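Local coordinates for protein beta-d-glucoside glucohydrolase (Hypocrea jecorina, PDB 3ZZ1) that probably hydrolyses terminal non-reducing beta-D-glucosyl residues with release of beta-D-glucose, as a secreted family 3 beta-glucosidase of cellulose degradation, at residues Thr411-Asn414 and Ser419-Ala422; Ala468-Asn473 and Leu494-Ala499; Ser525-Tyr530 and Val632-Ile637; Gly694-Val697 and Asp703-Leu706. All blocks are in the same frame, centred on the assembly; numbering follows the deposited sequence.

How the contacts relate
Contacts 1 and 2 belong to one mixed sheet and its helices, near the periphery of the chain, whereas contacts 3 and 4 meet in the fibronectin type III-like sheet, where their strands 629-638 and 691-698 are neighbours. Contact 3 is fully buried and lies nearest the centre of the chain; contact 1 is buried locally, and contacts 2 and 4 are partly exposed. The first two touch each other through helices 418-425 and 462-472 and consist of van der Waals packing. Contact 3 places a charged amine between domains, and contact 4 is held by backbone bonds at a bulge. Between contacts 3 and 4, Tyr636 N probably bonds Ser696 O.

Contact 1. Residues Thr411-Asn414 and Ser419-Ala422; sequences TLSN and SSGA
Ser413 and Gly421 bring their backbones closest, with CA atoms 5.6 Å apart, where the last residue of strand 409-413 passes a turn of helix 418-425. Only a few residues separate the two segments, and the chain reverses between them, so the helix lies back against the end of the strand that leads into it. The contact is small, burying 91 Å² in all, and rests almost wholly on one hydroxyl. The side chain of Ser413 has its OG anti to the backbone N (chi1 -177°), which sends the oxygen out over the peptide group linking Ser420 to Gly421. It stands almost directly above the carbonyl carbon on one face of that peptide, with Ser413 OG 3.3 Å from Ser420 C. Because the approach is from the face, the amide hydrogen does not aim at the oxygen: Ser413 OG lies 3.4 Å from Gly421 N, but at a poor angle for a bond. Ser420 contributes its methylene, Ser420 CB meeting Ser413 OG at 3.2 Å. Behind the oxygen, Ser413 CB rests 3.7 Å from Ser420 O. The amide of Ser420 is engaged by Asn417 OD1 at the start of the helix. Strand 409-413 is the edge of the mixed sheet and bonds through Thr411 and Ser413 to strand 348-352 and its continuation at Gly353. Helix 418-425 then carries the chain past strand 348-352 to parallel strand 430-437, a beta-alpha-beta crossover, and packs alongside helix 462-472.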
loop_
_atom_site.group_PDB
_atom_site.type_symbol
_atom_site.label_atom_id
_atom_site.label_comp_id
_atom_site.label_asym_id
_atom_site.label_seq_id
_atom_site.Cartn_x
_atom_site.Cartn_y
_atom_site.Cartn_z
ATOM N N THR A 411 0.158 -12.762 33.948
ATOM C CA THR A 411 1.557 -12.571 34.318
ATOM C C THR A 411 2.345 -11.990 33.144
ATOM O O THR A 411 2.349 -12.545 32.040
ATOM C CB THR A 411 2.206 -13.875 34.828
ATOM O OG1 THR A 411 1.419 -14.414 35.900
ATOM C CG2 THR A 411 3.612 -13.607 35.340
ATOM N N LEU A 412 3.015 -10.870 33.399
ATOM C CA LEU A 412 3.741 -10.144 32.365
ATOM C C LEU A 412 5.260 -10.267 32.497
ATOM O O LEU A 412 5.830 -10.020 33.567
ATOM C CB LEU A 412 3.335 -8.664 32.374
ATOM C CG LEU A 412 4.110 -7.718 31.447
ATOM C CD1 LEU A 412 3.827 -8.028 29.980
ATOM C CD2 LEU A 412 3.804 -6.256 31.768
ATOM N N SER A 413 5.898 -10.656 31.398
ATOM C CA SER A 413 7.337 -10.528 31.237
ATOM C C SER A 413 7.561 -9.548 30.092
ATOM O O SER A 413 7.513 -9.927 28.914
ATOM C CB SER A 413 7.971 -11.882 30.924
ATOM O OG SER A 413 9.376 -11.763 30.830
ATOM N N ASN A 414 7.801 -8.288 30.442
ATOM C CA ASN A 414 7.752 -7.204 29.463
ATOM C C ASN A 414 9.052 -6.873 28.729
ATOM O O ASN A 414 9.173 -5.807 28.136
ATOM C CB ASN A 414 7.133 -5.937 30.086
ATOM C CG ASN A 414 7.999 -5.309 31.180
ATOM O OD1 ASN A 414 7.534 -4.430 31.905
ATOM N ND2 ASN A 414 9.248 -5.745 31.302
ATOM N N SER A 419 14.803 -16.156 29.727
ATOM C CA SER A 419 14.622 -16.760 31.038
ATOM C C SER A 419 13.436 -16.147 31.779
ATOM O O SER A 419 12.693 -16.855 32.462
ATOM C CB SER A 419 15.902 -16.626 31.864
ATOM O OG SER A 419 15.770 -17.310 33.096
ATOM N N SER A 420 13.266 -14.832 31.638
ATOM C CA SER A 420 12.104 -14.131 32.187
ATOM C C SER A 420 10.809 -14.616 31.536
ATOM O O SER A 420 9.814 -14.858 32.222
ATOM C CB SER A 420 12.244 -12.619 32.009
ATOM O OG SER A 420 13.280 -12.093 32.818
ATOM N N GLY A 421 10.837 -14.763 30.213
ATOM C CA GLY A 421 9.705 -15.289 29.457
ATOM C C GLY A 421 9.322 -16.702 29.865
ATOM O O GLY A 421 8.136 -17.035 29.935
ATOM N N ALA A 422 10.330 -17.532 30.129
ATOM C CA ALA A 422 10.106 -18.891 30.616
ATOM C C ALA A 422 9.429 -18.879 31.988
ATOM O O ALA A 422 8.432 -19.575 32.195
ATOM C CB ALA A 422 11.422 -19.676 30.666
#

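Contact 2. Residues Ala468-Asn473 and Leu494-Ala499; sequences AVAGAN and LPQVKA
Ala470 meets both Leu494 and Gln496, its methyl lying where their side chains converge. Both methyls of the leucine take part, Leu494 CD1 standing 4.0 Å and Leu494 CD2 4.1 Å from Ala470 CB. Gln496 bends at its second torsion (chi2 85°), turning the carboxamide in beside Ala470 so that Gln496 OE1 comes to 3.6 Å from Ala470 CB. Its methylenes lie against two backbone oxygens of 468-473: Gln496 CG is 3.3 Å from Ala470 O, and Gln496 CB is 3.3 Å from Asn473 O. A glycine in place of Gln496 would probably open a gap beside the methyl of Ala470 and leave both carbonyls without their aliphatic cover. The glutamine is placed by a type I turn from Leu494 to Val497, closed by Val497 N to Leu494 O at 3.1 Å, and by backbone bonding with Val476. On the helix side, Asn473 is fixed by its amide: OD1 accepts from Asn475 N, while ND2 donates to Ala425 O and Lys428 O. Helix 462-472 links the parallel neighbours 430-437 and 476-482, with strand 497-502 beyond, a beta-alpha-beta crossover in the family 3 C-terminal alpha/beta sandwich.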
loop_
_atom_site.group_PDB
_atom_site.type_symbol
_atom_site.label_atom_id
_atom_site.label_comp_id
_atom_site.label_asym_id
_atom_site.label_seq_id
_atom_site.Cartn_x
_atom_site.Cartn_y
_atom_site.Cartn_z
ATOM N N ALA A 468 12.190 -20.468 24.188
ATOM C CA ALA A 468 12.277 -20.506 25.650
ATOM C C ALA A 468 10.901 -20.677 26.294
ATOM O O ALA A 468 10.737 -21.466 27.231
ATOM C CB ALA A 468 12.954 -19.263 26.172
ATOM N N VAL A 469 9.918 -19.936 25.782
ATOM C CA VAL A 469 8.537 -20.031 26.256
ATOM C C VAL A 469 7.966 -21.433 25.994
ATOM O O VAL A 469 7.233 -21.973 26.832
ATOM C CB VAL A 469 7.642 -18.906 25.646
ATOM C CG1 VAL A 469 6.162 -19.123 25.972
ATOM C CG2 VAL A 469 8.092 -17.542 26.153
ATOM N N ALA A 470 8.326 -22.022 24.852
ATOM C CA ALA A 470 7.900 -23.385 24.507
ATOM C C ALA A 470 8.528 -24.437 25.428
ATOM O O ALA A 470 7.943 -25.496 25.660
ATOM C CB ALA A 470 8.199 -23.699 23.047
ATOM N N GLY A 471 9.715 -24.137 25.949
ATOM C CA GLY A 471 10.354 -24.988 26.953
ATOM C C GLY A 471 9.619 -25.003 28.287
ATOM O O GLY A 471 9.765 -25.944 29.071
ATOM N N ALA A 472 8.815 -23.970 28.535
ATOM C CA ALA A 472 8.127 -23.804 29.816
ATOM C C ALA A 472 6.599 -23.909 29.743
ATOM O O ALA A 472 5.928 -23.877 30.776
ATOM C CB ALA A 472 8.544 -22.495 30.469
ATOM N N ASN A 473 6.049 -24.040 28.536
ATOM C CA ASN A 473 4.593 -24.052 28.352
ATOM C C ASN A 473 4.146 -24.836 27.114
ATOM O O ASN A 473 4.704 -24.665 26.029
ATOM C CB ASN A 473 4.054 -22.610 28.306
ATOM C CG ASN A 473 2.554 -22.528 28.545
ATOM O OD1 ASN A 473 1.754 -23.009 27.740
ATOM N ND2 ASN A 473 2.167 -21.894 29.647
ATOM N N LEU A 494 8.236 -26.040 16.752
ATOM C CA LEU A 494 7.953 -26.246 18.169
ATOM C C LEU A 494 6.520 -26.727 18.351
ATOM O O LEU A 494 5.580 -25.981 18.074
ATOM C CB LEU A 494 8.173 -24.953 18.958
ATOM C CG LEU A 494 9.566 -24.328 18.953
ATOM C CD1 LEU A 494 9.469 -22.849 19.309
ATOM C CD2 LEU A 494 10.503 -25.054 19.907
ATOM N N PRO A 495 6.347 -27.977 18.817
ATOM C CA PRO A 495 5.012 -28.564 18.987
ATOM C C PRO A 495 4.133 -27.803 19.983
ATOM O O PRO A 495 2.907 -27.928 19.943
ATOM C CB PRO A 495 5.309 -29.977 19.513
ATOM C CG PRO A 495 6.729 -30.235 19.154
ATOM C CD PRO A 495 7.410 -28.909 19.229
ATOM N N GLN A 496 4.766 -27.022 20.857
ATOM C CA GLN A 496 4.071 -26.237 21.876
ATOM C C GLN A 496 3.364 -24.998 21.302
ATOM O O GLN A 496 2.377 -24.513 21.878
ATOM C CB GLN A 496 5.044 -25.821 22.985
ATOM C CG GLN A 496 5.630 -26.981 23.788
ATOM C CD GLN A 496 6.869 -27.602 23.146
ATOM O OE1 GLN A 496 7.383 -27.117 22.130
ATOM N NE2 GLN A 496 7.354 -28.681 23.746
ATOM N N VAL A 497 3.877 -24.487 20.182
ATOM C CA VAL A 497 3.254 -23.366 19.477
ATOM C C VAL A 497 1.979 -23.862 18.798
ATOM O O VAL A 497 2.034 -24.573 17.788
ATOM C CB VAL A 497 4.219 -22.725 18.441
ATOM C CG1 VAL A 497 3.497 -21.671 17.588
ATOM C CG2 VAL A 497 5.413 -22.106 19.141
ATOM N N LYS A 498 0.836 -23.488 19.369
ATOM C CA LYS A 498 -0.460 -23.970 18.895
ATOM C C LYS A 498 -1.160 -22.964 17.992
ATOM O O LYS A 498 -1.943 -23.349 17.124
ATOM C CB LYS A 498 -1.367 -24.334 20.077
ATOM C CG LYS A 498 -0.828 -25.451 20.964
ATOM C CD LYS A 498 -0.964 -26.825 20.308
ATOM C CE LYS A 498 -0.254 -27.894 21.135
ATOM N NZ LYS A 498 -0.431 -27.667 22.604
ATOM N N ALA A 499 -0.886 -21.678 18.204
ATOM C CA ALA A 499 -1.477 -20.623 17.381
ATOM C C ALA A 499 -0.457 -19.584 16.947
ATOM O O ALA A 499 0.417 -19.195 17.726
ATOM C CB ALA A 499 -2.626 -19.955 18.105
#

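Contact 3. Residues Ser525-Tyr530 and Val632-Ile637; sequences SGKLVY and VAQLYI
Lys527 reaches Val632 and Gln634 with an almost fully extended chain. CG lies beside the backbone N (chi1 -69°), and from CB the methylenes run straight toward strand 629-638, sliding past the valine in the opposite sense. Midway, Lys527 CD touches Gln634 NE2 at 3.4 Å and Val632 CB at 3.7 Å. CE follows, with Lys527 CE 3.8 Å from Val632 O, and the ammonium then bonds that carbonyl, Lys527 NZ to Val632 O being 2.8 Å. The donor stands 25° out of the carbonyl plane. NZ also makes a salt bridge with Glu631 and bonds Ala699 O. A leucine in its place would probably leave the Glu631 carboxylate and the carbonyl of buried Val632 without their cationic mate. Gln634 is itself steadied: Tyr636 OH donates to Gln634 OE1 at 2.6 Å, in the carbonyl plane, and NE2 bonds Gly574 O. Near the lysine, a water donates to Ser525 O (2.7 Å) and weakly accepts from Val632 N, bridging the two backbones. Loop 525-530 of the family 3 C-terminal domain is thus fastened to the fibronectin-like region by an amine whose charge is met by a carboxylate and two carbonyls, an environment that would probably keep it protonated.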
loop_
_atom_site.group_PDB
_atom_site.type_symbol
_atom_site.label_atom_id
_atom_site.label_comp_id
_atom_site.label_asym_id
_atom_site.label_seq_id
_atom_site.Cartn_x
_atom_site.Cartn_y
_atom_site.Cartn_z
ATOM N N SER A 525 -10.355 -12.582 9.727
ATOM C CA SER A 525 -10.837 -12.639 8.351
ATOM C C SER A 525 -9.841 -12.046 7.352
ATOM O O SER A 525 -10.120 -11.965 6.155
ATOM C CB SER A 525 -12.185 -11.918 8.245
ATOM O OG SER A 525 -12.031 -10.544 8.539
ATOM N N GLY A 526 -8.684 -11.624 7.852
ATOM C CA GLY A 526 -7.622 -11.124 6.992
ATOM C C GLY A 526 -6.924 -12.256 6.267
ATOM O O GLY A 526 -6.898 -13.396 6.743
ATOM N N LYS A 527 -6.361 -11.942 5.106
ATOM C CA LYS A 527 -5.637 -12.924 4.312
ATOM C C LYS A 527 -4.366 -12.276 3.785
ATOM O O LYS A 527 -4.355 -11.071 3.509
ATOM C CB LYS A 527 -6.530 -13.480 3.194
ATOM C CG LYS A 527 -7.670 -14.362 3.746
ATOM C CD LYS A 527 -8.412 -15.161 2.692
ATOM C CE LYS A 527 -9.341 -16.167 3.362
ATOM N NZ LYS A 527 -10.259 -16.815 2.405
ATOM N N LEU A 528 -3.294 -13.061 3.680
ATOM C CA LEU A 528 -1.973 -12.530 3.323
ATOM C C LEU A 528 -1.964 -11.825 1.977
ATOM O O LEU A 528 -2.655 -12.235 1.040
ATOM C CB LEU A 528 -0.907 -13.630 3.331
ATOM C CG LEU A 528 -0.530 -14.291 4.662
ATOM C CD1 LEU A 528 0.399 -15.458 4.399
ATOM C CD2 LEU A 528 0.115 -13.308 5.631
ATOM N N VAL A 529 -1.186 -10.749 1.901
ATOM C CA VAL A 529 -1.013 -10.001 0.663
ATOM C C VAL A 529 0.423 -10.150 0.165
ATOM O O VAL A 529 0.863 -9.440 -0.738
ATOM C CB VAL A 529 -1.422 -8.503 0.815
ATOM C CG1 VAL A 529 -2.910 -8.384 1.116
ATOM C CG2 VAL A 529 -0.591 -7.801 1.893
ATOM N N TYR A 530 1.149 -11.075 0.788
ATOM C CA TYR A 530 2.454 -11.537 0.310
ATOM C C TYR A 530 2.652 -13.000 0.708
ATOM O O TYR A 530 1.893 -13.529 1.524
ATOM C CB TYR A 530 3.604 -10.659 0.835
ATOM C CG TYR A 530 3.504 -10.258 2.289
ATOM C CD1 TYR A 530 3.746 -11.178 3.313
ATOM C CD2 TYR A 530 3.189 -8.947 2.643
ATOM C CE1 TYR A 530 3.661 -10.803 4.650
ATOM C CE2 TYR A 530 3.097 -8.564 3.973
ATOM C CZ TYR A 530 3.337 -9.495 4.971
ATOM O OH TYR A 530 3.250 -9.110 6.290
ATOM N N VAL A 632 -12.983 -14.231 2.555
ATOM C CA VAL A 632 -12.440 -13.547 1.385
ATOM C C VAL A 632 -12.307 -14.546 0.238
ATOM O O VAL A 632 -11.421 -15.403 0.250
ATOM C CB VAL A 632 -11.076 -12.876 1.689
ATOM C CG1 VAL A 632 -10.513 -12.192 0.444
ATOM C CG2 VAL A 632 -11.214 -11.879 2.825
ATOM N N ALA A 633 -13.208 -14.443 -0.735
ATOM C CA ALA A 633 -13.165 -15.277 -1.931
ATOM C C ALA A 633 -12.319 -14.600 -2.996
ATOM O O ALA A 633 -12.445 -13.394 -3.232
ATOM C CB ALA A 633 -14.566 -15.524 -2.457
ATOM N N GLN A 634 -11.466 -15.384 -3.643
ATOM C CA GLN A 634 -10.520 -14.849 -4.617
ATOM C C GLN A 634 -10.713 -15.483 -5.991
ATOM O O GLN A 634 -10.926 -16.693 -6.102
ATOM C CB GLN A 634 -9.086 -15.060 -4.122
ATOM C CG GLN A 634 -8.750 -14.267 -2.863
ATOM C CD GLN A 634 -7.703 -14.934 -1.992
ATOM O OE1 GLN A 634 -6.664 -15.370 -2.471
ATOM N NE2 GLN A 634 -7.972 -15.002 -0.694
ATOM N N LEU A 635 -10.662 -14.649 -7.028
ATOM C CA LEU A 635 -10.670 -15.126 -8.408
ATOM C C LEU A 635 -9.260 -15.078 -8.977
ATOM O O LEU A 635 -8.589 -14.044 -8.910
ATOM C CB LEU A 635 -11.626 -14.290 -9.270
ATOM C CG LEU A 635 -11.548 -14.401 -10.801
ATOM C CD1 LEU A 635 -11.966 -15.773 -11.284
ATOM C CD2 LEU A 635 -12.388 -13.336 -11.476
ATOM N N TYR A 636 -8.815 -16.204 -9.526
ATOM C CA TYR A 636 -7.531 -16.279 -10.223
ATOM C C TYR A 636 -7.746 -16.708 -11.665
ATOM O O TYR A 636 -8.484 -17.663 -11.941
ATOM C CB TYR A 636 -6.551 -17.215 -9.498
ATOM C CG TYR A 636 -6.123 -16.690 -8.137
ATOM C CD1 TYR A 636 -5.004 -15.867 -8.003
ATOM C CD2 TYR A 636 -6.847 -17.008 -6.986
ATOM C CE1 TYR A 636 -4.612 -15.376 -6.757
ATOM C CE2 TYR A 636 -6.464 -16.527 -5.739
ATOM C CZ TYR A 636 -5.351 -15.709 -5.629
ATOM O OH TYR A 636 -4.972 -15.230 -4.391
ATOM N N ILE A 637 -7.120 -15.979 -12.584
ATOM C CA ILE A 637 -7.260 -16.274 -14.003
ATOM C C ILE A 637 -5.952 -16.818 -14.588
ATOM O O ILE A 637 -4.861 -16.326 -14.284
ATOM C CB ILE A 637 -7.811 -15.052 -14.801
ATOM C CG1 ILE A 637 -9.182 -14.630 -14.253
ATOM C CG2 ILE A 637 -7.924 -15.369 -16.295
ATOM C CD1 ILE A 637 -9.873 -13.513 -15.038
HETATM O O HOH W 1 -11.454 -14.157 5.481
#

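Contact 4. Residues Gly694-Val697 and Asp703-Leu706; sequences GISV and DIRL
Val697 and Leu706 stand beside each other on the same face of the sheet without closely touching, and both pack on Tyr584 and Val619. On the other face Ile704 lies alongside Ser696: its CG2, anti to the backbone N, comes to 3.8 Å from Ser696 CB, and Ile704 CD1 to 3.9 Å from the same Ser696 CB. That isoleucine branch also rests against the neighbouring carbonyl, Ile704 CG2 to Val697 O being 3.6 Å. Arg705 turns its end away from the hairpin partner, bending at chi2 toward Asp703. NE and NH2 take one carboxylate oxygen each, side-on, Arg705 NE to Asp703 OD1 being 2.9 Å. Both Asp703 oxygens lie close to the guanidinium plane, whereas the arginine nitrogens come at the carboxylate from above its plane (51° out at OD1). NH1 bonds Phe582 O. These directions are set by a classic beta bulge, in which Arg705 and Leu706 both face Val697 across an antiparallel hydrogen-bonded pair. Val697 N reaches Leu706 O at 2.9 Å in a nearly straight bond (175°). The carbonyl of Val697 is gripped twice, by Leu706 N at 3.0 Å and by Arg705 N at 2.9 Å, the second bond more bent at 145°. The bulge therefore doubles the backbone donors on one carbonyl, and an ion pair between Asp703, just before the strand, and Arg705 holds the arginine beside the fibronectin-like hairpin while the apolar pair turns toward strands 582-591 and 613-623.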
loop_
_atom_site.group_PDB
_atom_site.type_symbol
_atom_site.label_atom_id
_atom_site.label_comp_id
_atom_site.label_asym_id
_atom_site.label_seq_id
_atom_site.Cartn_x
_atom_site.Cartn_y
_atom_site.Cartn_z
ATOM N N GLY A 694 -8.482 -19.991 -18.031
ATOM C CA GLY A 694 -8.774 -20.751 -16.819
ATOM C C GLY A 694 -9.378 -19.856 -15.748
ATOM O O GLY A 694 -8.840 -18.787 -15.443
ATOM N N ILE A 695 -10.506 -20.286 -15.189
ATOM C CA ILE A 695 -11.166 -19.549 -14.113
ATOM C C ILE A 695 -11.057 -20.356 -12.822
ATOM O O ILE A 695 -11.538 -21.487 -12.745
ATOM C CB ILE A 695 -12.644 -19.236 -14.467
ATOM C CG1 ILE A 695 -12.732 -18.421 -15.771
ATOM C CG2 ILE A 695 -13.366 -18.540 -13.306
ATOM C CD1 ILE A 695 -11.976 -17.091 -15.758
ATOM N N SER A 696 -10.401 -19.773 -11.822
ATOM C CA SER A 696 -10.159 -20.448 -10.550
ATOM C C SER A 696 -10.614 -19.587 -9.381
ATOM O O SER A 696 -10.136 -18.464 -9.200
ATOM C CB SER A 696 -8.678 -20.797 -10.403
ATOM O OG SER A 696 -8.295 -21.783 -11.348
ATOM N N VAL A 697 -11.549 -20.117 -8.597
ATOM C CA VAL A 697 -12.065 -19.419 -7.427
ATOM C C VAL A 697 -11.809 -20.249 -6.171
ATOM O O VAL A 697 -12.021 -21.463 -6.163
ATOM C CB VAL A 697 -13.584 -19.079 -7.563
ATOM C CG1 VAL A 697 -14.130 -18.478 -6.271
ATOM C CG2 VAL A 697 -13.832 -18.125 -8.729
ATOM N N ASP A 703 -5.568 -22.712 -2.419
ATOM C CA ASP A 703 -6.819 -23.348 -1.994
ATOM C C ASP A 703 -7.951 -23.029 -2.977
ATOM O O ASP A 703 -8.891 -22.297 -2.650
ATOM C CB ASP A 703 -7.184 -22.886 -0.574
ATOM C CG ASP A 703 -8.229 -23.774 0.103
ATOM O OD1 ASP A 703 -8.761 -24.713 -0.531
ATOM O OD2 ASP A 703 -8.515 -23.518 1.294
ATOM N N ILE A 704 -7.846 -23.585 -4.182
ATOM C CA ILE A 704 -8.867 -23.406 -5.208
ATOM C C ILE A 704 -10.007 -24.402 -4.976
ATOM O O ILE A 704 -9.781 -25.610 -4.895
ATOM C CB ILE A 704 -8.286 -23.548 -6.646
ATOM C CG1 ILE A 704 -7.103 -22.590 -6.862
ATOM C CG2 ILE A 704 -9.379 -23.323 -7.710
ATOM C CD1 ILE A 704 -7.435 -21.100 -6.769
ATOM N N ARG A 705 -11.221 -23.874 -4.858
ATOM C CA ARG A 705 -12.404 -24.677 -4.557
ATOM C C ARG A 705 -13.151 -25.079 -5.819
ATOM O O ARG A 705 -13.652 -26.199 -5.917
ATOM C CB ARG A 705 -13.347 -23.912 -3.622
ATOM C CG ARG A 705 -12.720 -23.492 -2.301
ATOM C CD ARG A 705 -12.351 -24.699 -1.447
ATOM N NE ARG A 705 -11.604 -24.302 -0.256
ATOM C CZ ARG A 705 -12.161 -23.889 0.877
ATOM N NH1 ARG A 705 -13.481 -23.818 0.985
ATOM N NH2 ARG A 705 -11.396 -23.543 1.901
ATOM N N LEU A 706 -13.231 -24.160 -6.777
ATOM C CA LEU A 706 -13.981 -24.392 -8.010
ATOM C C LEU A 706 -13.243 -23.832 -9.215
ATOM O O LEU A 706 -12.542 -22.825 -9.104
ATOM C CB LEU A 706 -15.366 -23.747 -7.921
ATOM C CG LEU A 706 -16.371 -24.204 -6.862
ATOM C CD1 LEU A 706 -17.489 -23.176 -6.788
ATOM C CD2 LEU A 706 -16.933 -25.600 -7.145
#